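Local coordinates for protein DNA polymerase III, beta subunit (Thermotoga maritima, PDB 1VPK) that probably encircles DNA as a ring-shaped head-to-tail homodimer, the beta sliding clamp, that tethers DNA polymerase and makes replication processive, at residues 132-143 with 222-233; 203-213 with 243-252. All blocks are in the same frame, centred on the assembly; numbering follows the deposited sequence.

Interaction 1 of 2, residues 132-143 with 222-233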
loop_
_atom_site.group_PDB
_atom_site.type_symbol
_atom_site.label_atom_id
_atom_site.label_comp_id
_atom_site.label_asym_id
_atom_site.label_seq_id
_atom_site.Cartn_x
_atom_site.Cartn_y
_atom_site.Cartn_z
ATOM N N PRO A 132 25.179 8.909 27.330
ATOM C CA PRO A 132 24.274 7.945 27.931
ATOM C C PRO A 132 23.727 8.409 29.271
ATOM O O PRO A 132 24.201 9.377 29.854
ATOM C CB PRO A 132 25.159 6.689 28.105
ATOM C CG PRO A 132 26.445 6.968 27.404
ATOM C CD PRO A 132 26.585 8.444 27.395
ATOM N N ALA A 133 22.733 7.671 29.750
ATOM C CA ALA A 133 22.192 7.888 31.078
ATOM C C ALA A 133 23.304 7.638 32.101
ATOM O O ALA A 133 24.264 6.924 31.842
ATOM C CB ALA A 133 21.062 6.989 31.310
ATOM N N GLU A 134 23.132 8.218 33.273
ATOM C CA GLU A 134 24.047 8.055 34.380
ATOM C C GLU A 134 23.712 6.754 35.060
ATOM O O GLU A 134 22.812 6.030 34.616
ATOM C CB GLU A 134 23.861 9.195 35.385
ATOM C CG GLU A 134 23.945 10.570 34.766
ATOM C CD GLU A 134 25.337 11.084 34.713
ATOM O OE1 GLU A 134 25.731 11.691 35.720
ATOM O OE2 GLU A 134 26.028 10.902 33.683
ATOM N N SER A 135 24.437 6.467 36.146
ATOM C CA SER A 135 24.133 5.325 36.996
ATOM C C SER A 135 22.732 5.453 37.535
ATOM O O SER A 135 22.276 6.553 37.859
ATOM C CB SER A 135 25.082 5.275 38.179
ATOM O OG SER A 135 24.956 6.478 38.901
ATOM N N GLY A 136 22.060 4.321 37.658
ATOM C CA GLY A 136 20.736 4.314 38.240
ATOM C C GLY A 136 20.243 2.910 38.410
ATOM O O GLY A 136 20.784 2.164 39.192
ATOM N N ILE A 137 19.192 2.563 37.700
ATOM C CA ILE A 137 18.580 1.234 37.749
ATOM C C ILE A 137 18.931 0.606 36.406
ATOM O O ILE A 137 18.854 1.276 35.377
ATOM C CB ILE A 137 17.055 1.420 37.972
ATOM C CG1 ILE A 137 16.790 1.588 39.459
ATOM C CG2 ILE A 137 16.207 0.303 37.361
ATOM C CD1 ILE A 137 16.067 2.891 39.801
ATOM N N THR A 138 19.393 -0.634 36.421
ATOM C CA THR A 138 19.773 -1.321 35.193
ATOM C C THR A 138 19.324 -2.789 35.160
ATOM O O THR A 138 19.200 -3.459 36.219
ATOM C CB THR A 138 21.309 -1.170 34.894
ATOM O OG1 THR A 138 21.598 -1.696 33.603
ATOM C CG2 THR A 138 22.140 -1.874 35.887
ATOM N N PHE A 139 19.013 -3.264 33.954
ATOM C CA PHE A 139 18.702 -4.675 33.732
ATOM C C PHE A 139 18.997 -5.098 32.305
ATOM O O PHE A 139 19.049 -4.281 31.399
ATOM C CB PHE A 139 17.247 -4.992 34.117
ATOM C CG PHE A 139 16.239 -4.210 33.335
ATOM C CD1 PHE A 139 15.846 -2.951 33.757
ATOM C CD2 PHE A 139 15.679 -4.739 32.160
ATOM C CE1 PHE A 139 14.927 -2.208 33.017
ATOM C CE2 PHE A 139 14.756 -3.992 31.404
ATOM C CZ PHE A 139 14.384 -2.733 31.840
ATOM N N GLU A 140 19.247 -6.378 32.121
ATOM C CA GLU A 140 19.336 -6.952 30.790
ATOM C C GLU A 140 17.995 -7.595 30.435
ATOM O O GLU A 140 17.325 -8.127 31.312
ATOM C CB GLU A 140 20.452 -8.006 30.731
ATOM C CG GLU A 140 21.838 -7.394 30.485
ATOM C CD GLU A 140 22.852 -8.391 29.936
ATOM O OE1 GLU A 140 22.853 -9.586 30.342
ATOM O OE2 GLU A 140 23.680 -7.967 29.103
ATOM N N VAL A 141 17.596 -7.530 29.160
ATOM C CA VAL A 141 16.435 -8.319 28.719
ATOM C C VAL A 141 16.671 -8.988 27.362
ATOM O O VAL A 141 17.389 -8.463 26.503
ATOM C CB VAL A 141 15.095 -7.472 28.774
ATOM C CG1 VAL A 141 15.192 -6.270 27.970
ATOM C CG2 VAL A 141 13.871 -8.319 28.367
ATOM N N ASP A 142 16.084 -10.172 27.196
ATOM C CA ASP A 142 16.139 -10.909 25.927
ATOM C C ASP A 142 15.553 -9.975 24.829
ATOM O O ASP A 142 14.527 -9.351 24.994
ATOM C CB ASP A 142 15.419 -12.280 26.099
ATOM C CG ASP A 142 15.289 -13.079 24.791
ATOM O OD1 ASP A 142 14.605 -12.596 23.850
ATOM O OD2 ASP A 142 15.863 -14.204 24.720
ATOM N N THR A 143 16.294 -9.815 23.740
ATOM C CA THR A 143 15.958 -8.871 22.703
ATOM C C THR A 143 14.601 -9.167 22.080
ATOM O O THR A 143 13.767 -8.277 21.981
ATOM C CB THR A 143 17.054 -8.911 21.643
ATOM O OG1 THR A 143 18.315 -8.775 22.309
ATOM C CG2 THR A 143 16.902 -7.820 20.667
ATOM N N GLU A 222 21.740 -9.283 18.344
ATOM C CA GLU A 222 22.284 -9.701 19.608
ATOM C C GLU A 222 21.205 -10.215 20.581
ATOM O O GLU A 222 20.088 -9.712 20.597
ATOM C CB GLU A 222 23.208 -8.643 20.195
ATOM C CG GLU A 222 22.603 -7.611 21.102
ATOM C CD GLU A 222 23.694 -6.777 21.769
ATOM O OE1 GLU A 222 24.702 -6.500 21.052
ATOM O OE2 GLU A 222 23.552 -6.419 22.980
ATOM N N PRO A 223 21.531 -11.288 21.338
ATOM C CA PRO A 223 20.542 -12.068 22.139
ATOM C C PRO A 223 19.837 -11.304 23.270
ATOM O O PRO A 223 18.666 -11.554 23.569
ATOM C CB PRO A 223 21.388 -13.222 22.718
ATOM C CG PRO A 223 22.544 -13.307 21.851
ATOM C CD PRO A 223 22.866 -11.901 21.435
ATOM N N THR A 224 20.561 -10.398 23.903
ATOM C CA THR A 224 19.991 -9.551 24.942
ATOM C C THR A 224 20.418 -8.110 24.757
ATOM O O THR A 224 21.380 -7.833 24.056
ATOM C CB THR A 224 20.470 -9.977 26.318
ATOM O OG1 THR A 224 21.893 -9.870 26.369
ATOM C CG2 THR A 224 20.102 -11.382 26.594
ATOM N N ILE A 225 19.684 -7.195 25.376
ATOM C CA ILE A 225 20.017 -5.759 25.361
ATOM C C ILE A 225 19.985 -5.206 26.800
ATOM O O ILE A 225 19.348 -5.790 27.689
ATOM C CB ILE A 225 19.047 -4.919 24.507
ATOM C CG1 ILE A 225 17.605 -5.024 25.000
ATOM C CG2 ILE A 225 19.140 -5.295 23.042
ATOM C CD1 ILE A 225 17.265 -3.997 26.073
ATOM N N THR A 226 20.664 -4.081 27.018
ATOM C CA THR A 226 20.728 -3.459 28.342
ATOM C C THR A 226 19.925 -2.174 28.405
ATOM O O THR A 226 19.983 -1.360 27.498
ATOM C CB THR A 226 22.184 -3.105 28.728
ATOM O OG1 THR A 226 22.976 -4.294 28.700
ATOM C CG2 THR A 226 22.234 -2.501 30.119
ATOM N N VAL A 227 19.219 -1.990 29.525
ATOM C CA VAL A 227 18.414 -0.792 29.780
ATOM C C VAL A 227 18.901 -0.183 31.066
ATOM O O VAL A 227 19.072 -0.896 32.025
ATOM C CB VAL A 227 16.945 -1.151 29.969
ATOM C CG1 VAL A 227 16.118 0.078 30.396
ATOM C CG2 VAL A 227 16.394 -1.813 28.658
ATOM N N ARG A 228 19.111 1.115 31.086
ATOM C CA ARG A 228 19.492 1.848 32.310
ATOM C C ARG A 228 18.673 3.122 32.452
ATOM O O ARG A 228 18.491 3.885 31.477
ATOM C CB ARG A 228 20.977 2.218 32.317
ATOM C CG ARG A 228 21.481 2.756 33.690
ATOM C CD ARG A 228 23.020 2.889 33.719
ATOM N NE ARG A 228 23.498 3.772 32.657
ATOM C CZ ARG A 228 23.978 3.378 31.472
ATOM N NH1 ARG A 228 24.044 2.089 31.137
ATOM N NH2 ARG A 228 24.359 4.296 30.577
ATOM N N TYR A 229 18.191 3.358 33.659
ATOM C CA TYR A 229 17.366 4.502 33.945
ATOM C C TYR A 229 17.995 5.291 35.068
ATOM O O TYR A 229 18.293 4.719 36.131
ATOM C CB TYR A 229 15.974 4.011 34.339
ATOM C CG TYR A 229 15.026 5.064 34.905
ATOM C CD1 TYR A 229 14.708 6.174 34.191
ATOM C CD2 TYR A 229 14.416 4.898 36.160
ATOM C CE1 TYR A 229 13.842 7.150 34.693
ATOM C CE2 TYR A 229 13.511 5.874 36.671
ATOM C CZ TYR A 229 13.235 6.991 35.904
ATOM O OH TYR A 229 12.379 7.993 36.335
ATOM N N ASP A 230 18.194 6.596 34.859
ATOM C CA ASP A 230 18.850 7.436 35.899
ATOM C C ASP A 230 17.950 8.469 36.572
ATOM O O ASP A 230 18.432 9.314 37.324
ATOM C CB ASP A 230 20.149 8.098 35.373
ATOM C CG ASP A 230 19.910 9.118 34.270
ATOM O OD1 ASP A 230 18.746 9.535 34.052
ATOM O OD2 ASP A 230 20.910 9.468 33.588
ATOM N N GLY A 231 16.648 8.376 36.347
ATOM C CA GLY A 231 15.703 9.360 36.890
ATOM C C GLY A 231 15.307 10.397 35.860
ATOM O O GLY A 231 14.282 11.041 35.994
ATOM N N ARG A 232 16.140 10.596 34.837
ATOM C CA ARG A 232 15.851 11.591 33.806
ATOM C C ARG A 232 15.919 11.037 32.414
ATOM O O ARG A 232 15.181 11.492 31.556
ATOM C CB ARG A 232 16.803 12.801 33.907
ATOM C CG ARG A 232 16.676 13.565 35.212
ATOM C CD ARG A 232 17.947 13.453 36.083
ATOM N N ARG A 233 16.824 10.077 32.196
ATOM C CA ARG A 233 17.021 9.461 30.917
ATOM C C ARG A 233 17.131 7.958 31.012
ATOM O O ARG A 233 17.565 7.423 32.034
ATOM C CB ARG A 233 18.318 10.005 30.313
ATOM C CG ARG A 233 18.282 11.498 30.125
ATOM C CD ARG A 233 19.084 11.877 28.936
ATOM N NE ARG A 233 20.501 11.792 29.222
ATOM C CZ ARG A 233 21.453 12.039 28.318
ATOM N NH1 ARG A 233 21.148 12.354 27.053
ATOM N NH2 ARG A 233 22.729 11.945 28.680
HETATM O O HOH W 1 23.999 -0.623 32.755
HETATM O O HOH W 2 16.842 -12.522 21.773
#
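Asp230 OD2 accepts the backbone N of Glu134 at 2.6 Å, nearly straight (169°), on the anti side of the carboxylate. This bond sits at one end of an antiparallel strand pair, 137-142 with 224-229, at the margin of a sheet in the DNA-clamp fold. The other carboxylate oxygen of Asp230, OD1, accepts from Arg232 N in an Asx turn and from Arg233 N in an Asx motif, two bonds that restrain the carboxylate's rotation. Arg228 bends at chi3 to reach back to the loop: NH2 donates to Ala133 O at 2.9 Å within the guanidinium plane, while NE binds the carbonyls of Ala133 and Glu134 weakly. At the far end Thr143 doubles the link, OG1 giving its proton to Glu222 O (2.6 Å) and its N binding Pro223 O (2.9 Å). In between, Ile137, Phe139 and Val141 form paired backbone bonds with Tyr229, Val227 and Ile225. On the face carrying these six side chains, helix 143-153 sends Leu146 against Val141 and Ile225. Val141 CG1 meets Ile225 CD1 at 3.6 Å, and Val227 CB lies over one face of the Phe139 ring, 3.9 Å from its centroid and 24° off the normal.

Interaction 2 of 2, residues 203-213 with 243-252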
loop_
_atom_site.group_PDB
_atom_site.type_symbol
_atom_site.label_atom_id
_atom_site.label_comp_id
_atom_site.label_asym_id
_atom_site.label_seq_id
_atom_site.Cartn_x
_atom_site.Cartn_y
_atom_site.Cartn_z
ATOM N N PHE A 203 8.682 4.800 34.394
ATOM C CA PHE A 203 8.914 5.975 33.580
ATOM C C PHE A 203 8.061 5.898 32.295
ATOM O O PHE A 203 7.686 4.822 31.840
ATOM C CB PHE A 203 10.395 6.092 33.225
ATOM C CG PHE A 203 11.015 4.820 32.666
ATOM C CD1 PHE A 203 10.941 4.530 31.295
ATOM C CD2 PHE A 203 11.701 3.936 33.520
ATOM C CE1 PHE A 203 11.507 3.376 30.781
ATOM C CE2 PHE A 203 12.293 2.784 33.014
ATOM C CZ PHE A 203 12.190 2.487 31.659
ATOM N N LEU A 204 7.797 7.057 31.707
ATOM C CA LEU A 204 7.095 7.148 30.436
ATOM C C LEU A 204 8.098 7.539 29.342
ATOM O O LEU A 204 8.842 8.497 29.492
ATOM C CB LEU A 204 6.013 8.201 30.555
ATOM C CG LEU A 204 5.124 8.486 29.346
ATOM C CD1 LEU A 204 4.320 7.322 28.900
ATOM C CD2 LEU A 204 4.227 9.681 29.640
ATOM N N LEU A 205 8.154 6.754 28.277
ATOM C CA LEU A 205 8.895 7.153 27.088
ATOM C C LEU A 205 7.888 7.512 25.998
ATOM O O LEU A 205 6.824 6.856 25.862
ATOM C CB LEU A 205 9.829 6.029 26.628
ATOM C CG LEU A 205 10.950 5.581 27.590
ATOM C CD1 LEU A 205 11.701 4.427 26.976
ATOM C CD2 LEU A 205 11.915 6.732 27.992
ATOM N N SER A 206 8.215 8.553 25.240
ATOM C CA SER A 206 7.357 9.098 24.176
ATOM C C SER A 206 7.166 8.070 23.075
ATOM O O SER A 206 7.969 7.127 22.931
ATOM C CB SER A 206 7.941 10.392 23.563
ATOM O OG SER A 206 9.010 10.117 22.626
ATOM N N LEU A 207 6.118 8.255 22.276
ATOM C CA LEU A 207 5.873 7.349 21.179
ATOM C C LEU A 207 7.016 7.395 20.169
ATOM O O LEU A 207 7.453 6.340 19.700
ATOM C CB LEU A 207 4.543 7.673 20.511
ATOM C CG LEU A 207 4.086 6.763 19.362
ATOM C CD1 LEU A 207 4.104 5.304 19.754
ATOM C CD2 LEU A 207 2.719 7.203 18.965
ATOM N N LYS A 208 7.533 8.594 19.881
ATOM C CA LYS A 208 8.681 8.727 18.986
ATOM C C LYS A 208 9.923 7.962 19.522
ATOM O O LYS A 208 10.597 7.276 18.766
ATOM C CB LYS A 208 9.004 10.189 18.664
ATOM C CG LYS A 208 10.229 10.285 17.730
ATOM C CD LYS A 208 10.121 11.179 16.542
ATOM C CE LYS A 208 11.492 11.289 15.829
ATOM N NZ LYS A 208 11.854 12.662 15.578
ATOM N N SER A 209 10.167 8.028 20.828
ATOM C CA SER A 209 11.276 7.318 21.436
ATOM C C SER A 209 11.084 5.810 21.291
ATOM O O SER A 209 12.001 5.093 20.933
ATOM C CB SER A 209 11.432 7.689 22.907
ATOM O OG SER A 209 11.986 8.973 23.078
ATOM N N MET A 210 9.858 5.363 21.518
ATOM C CA MET A 210 9.482 3.955 21.430
ATOM C C MET A 210 9.561 3.314 20.067
ATOM O O MET A 210 9.914 2.137 19.967
ATOM C CB MET A 210 8.081 3.776 22.039
ATOM C CG MET A 210 8.087 3.972 23.547
ATOM S SD MET A 210 9.167 2.839 24.431
ATOM C CE MET A 210 8.496 1.196 24.075
ATOM N N LYS A 211 9.280 4.097 19.024
ATOM C CA LYS A 211 9.489 3.680 17.651
ATOM C C LYS A 211 10.982 3.497 17.313
ATOM O O LYS A 211 11.370 2.621 16.510
ATOM C CB LYS A 211 8.813 4.679 16.713
ATOM C CG LYS A 211 7.261 4.575 16.802
ATOM C CD LYS A 211 6.555 5.483 15.793
ATOM C CE LYS A 211 4.978 5.606 15.964
ATOM N NZ LYS A 211 4.523 7.001 15.476
ATOM N N GLU A 212 11.830 4.288 17.952
ATOM C CA GLU A 212 13.254 4.074 17.801
ATOM C C GLU A 212 13.636 2.803 18.575
ATOM O O GLU A 212 14.433 2.028 18.090
ATOM C CB GLU A 212 14.075 5.310 18.230
ATOM C CG GLU A 212 15.578 5.098 18.213
ATOM C CD GLU A 212 16.175 4.603 16.889
ATOM O OE1 GLU A 212 15.583 4.690 15.783
ATOM O OE2 GLU A 212 17.330 4.171 16.943
ATOM N N VAL A 213 13.056 2.579 19.746
ATOM C CA VAL A 213 13.338 1.351 20.515
ATOM C C VAL A 213 13.044 0.133 19.639
ATOM O O VAL A 213 13.908 -0.757 19.483
ATOM C CB VAL A 213 12.546 1.314 21.853
ATOM C CG1 VAL A 213 12.598 -0.053 22.503
ATOM C CG2 VAL A 213 13.133 2.338 22.818
ATOM N N THR A 243 21.455 4.133 22.535
ATOM C CA THR A 243 20.274 4.950 22.382
ATOM C C THR A 243 19.916 5.523 23.744
ATOM O O THR A 243 19.823 4.778 24.697
ATOM C CB THR A 243 19.109 4.114 21.810
ATOM O OG1 THR A 243 19.481 3.618 20.511
ATOM C CG2 THR A 243 17.851 4.930 21.672
ATOM N N VAL A 244 19.684 6.838 23.808
ATOM C CA VAL A 244 19.353 7.514 25.046
ATOM C C VAL A 244 18.130 8.352 24.804
ATOM O O VAL A 244 18.000 9.026 23.772
ATOM C CB VAL A 244 20.521 8.356 25.642
ATOM C CG1 VAL A 244 20.870 9.569 24.733
ATOM C CG2 VAL A 244 20.169 8.839 27.027
ATOM N N MET A 245 17.191 8.266 25.727
ATOM C CA MET A 245 15.906 8.941 25.567
ATOM C C MET A 245 15.572 9.695 26.819
ATOM O O MET A 245 15.639 9.120 27.906
ATOM C CB MET A 245 14.828 7.907 25.319
ATOM C CG MET A 245 14.956 7.218 24.030
ATOM S SD MET A 245 14.327 5.537 23.977
ATOM C CE MET A 245 15.421 4.687 25.152
ATOM N N ARG A 246 15.187 10.965 26.697
ATOM C CA ARG A 246 14.679 11.702 27.868
ATOM C C ARG A 246 13.289 11.245 28.179
ATOM O O ARG A 246 12.439 11.146 27.310
ATOM C CB ARG A 246 14.666 13.218 27.678
ATOM C CG ARG A 246 16.099 13.821 27.492
ATOM C CD ARG A 246 16.061 15.299 27.049
ATOM N NE ARG A 246 15.242 16.148 27.935
ATOM C CZ ARG A 246 15.680 16.721 29.061
ATOM N NH1 ARG A 246 16.932 16.535 29.479
ATOM N NH2 ARG A 246 14.864 17.486 29.780
ATOM N N VAL A 247 13.059 11.016 29.463
ATOM C CA VAL A 247 11.807 10.494 29.983
ATOM C C VAL A 247 10.680 11.528 29.831
ATOM O O VAL A 247 10.960 12.702 29.842
ATOM C CB VAL A 247 12.135 10.076 31.450
ATOM C CG1 VAL A 247 11.195 10.601 32.470
ATOM C CG2 VAL A 247 12.425 8.611 31.464
ATOM N N VAL A 248 9.434 11.134 29.622
ATOM C CA VAL A 248 8.414 12.170 29.493
ATOM C C VAL A 248 8.096 12.845 30.855
ATOM O O VAL A 248 7.862 12.178 31.852
ATOM C CB VAL A 248 7.154 11.661 28.828
ATOM C CG1 VAL A 248 6.144 12.786 28.688
ATOM C CG2 VAL A 248 7.495 11.070 27.451
ATOM N N ASP A 249 8.077 14.165 30.873
ATOM C CA ASP A 249 7.728 14.901 32.080
ATOM C C ASP A 249 6.209 15.010 32.254
ATOM O O ASP A 249 5.633 16.096 32.197
ATOM C CB ASP A 249 8.341 16.270 32.022
ATOM C CG ASP A 249 8.139 17.034 33.283
ATOM O OD1 ASP A 249 7.642 16.454 34.271
ATOM O OD2 ASP A 249 8.472 18.217 33.281
ATOM N N ALA A 250 5.566 13.874 32.437
ATOM C CA ALA A 250 4.142 13.848 32.576
ATOM C C ALA A 250 3.829 12.625 33.376
ATOM O O ALA A 250 4.567 11.632 33.332
ATOM C CB ALA A 250 3.478 13.788 31.210
ATOM N N GLU A 251 2.697 12.661 34.057
ATOM C CA GLU A 251 2.244 11.540 34.865
ATOM C C GLU A 251 1.316 10.632 34.068
ATOM O O GLU A 251 0.268 11.051 33.574
ATOM C CB GLU A 251 1.557 12.089 36.102
ATOM C CG GLU A 251 1.223 11.056 37.129
ATOM C CD GLU A 251 0.602 11.676 38.374
ATOM O OE1 GLU A 251 1.026 12.795 38.764
ATOM O OE2 GLU A 251 -0.306 11.036 38.944
ATOM N N PHE A 252 1.718 9.381 33.898
ATOM C CA PHE A 252 0.887 8.440 33.153
ATOM C C PHE A 252 -0.361 8.186 34.032
ATOM O O PHE A 252 -0.216 8.090 35.237
ATOM C CB PHE A 252 1.673 7.154 32.868
ATOM C CG PHE A 252 0.984 6.223 31.937
ATOM C CD1 PHE A 252 0.841 6.551 30.598
ATOM C CD2 PHE A 252 0.447 5.029 32.393
ATOM C CE1 PHE A 252 0.174 5.703 29.730
ATOM C CE2 PHE A 252 -0.218 4.174 31.548
ATOM C CZ PHE A 252 -0.349 4.496 30.202
HETATM O O HOH W 3 8.197 9.634 32.947
HETATM O O HOH W 4 10.938 9.850 25.520
#
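Phe203 packs through its CB against Val247 CG2, 3.7 Å away, where two sheets of the DNA-clamp fold are joined at a strand-to-helix junction, strand 201-206 running into helix 207-218. The Phe203 ring itself is stacked with Trp171, and that of Phe252 with Phe170; these stacking partners are consecutive residues of strand 168-174. Leu204 CD1 reaches Phe252 CD1 at 3.9 Å, the two side chains crossing at about a right angle. The helix segment 207-213 runs nearly antiparallel to strand 243-246 (165°), with axes 9.3 Å apart. One direct backbone bond ties the segments, Val248 N to Leu204 O, short (2.7 Å) and straight (178°). Beside it, a water accepts from Leu204 N and donates to Val248 O; a second accepts from Ser206 N, donates to Arg246 O and hydrogen-bonds Ser209 OG, which is also bonded to Thr63 OG1. Ser206 is the helix N-cap, its OG accepting from Ser209 N (3.0 Å) while also bonded to Glu62. Val248 CB packs on Leu204 CD2 at 3.6 Å. Met245 reaches from strand 243-246 to the helix: its CG lies against Ser209, and the bend at chi3 (-64°) leaves CE near both Leu205 CD1 and Val213 CG2, with SD 3.6 Å from Val213 CG2.

How the interactions relate
The centres of the two interactions lie about 13 Å apart, and their segments alternate along the chain: 132-143, 203-213, 222-233, 243-252. Strand 137-142 is the outermost strand, within this chain, of the sheet that continues through 224-229 and 233-237 to 241-246, so interaction 1 pairs its last two strands and interaction 2 joins the fourth, 241-246, to strand 201-206 of another sheet and to helix 207-218. That helix is followed, after a short connection, by strand 224-229. Direct contacts link the two: Arg232 O and Val247 N, 3.0 Å apart, probably form a hydrogen bond, and Tyr229 CG packs 3.8 Å from Phe203 CD2. Strand 241-246 also pairs with 63-68, so the sheet spans the N-terminal and central domains.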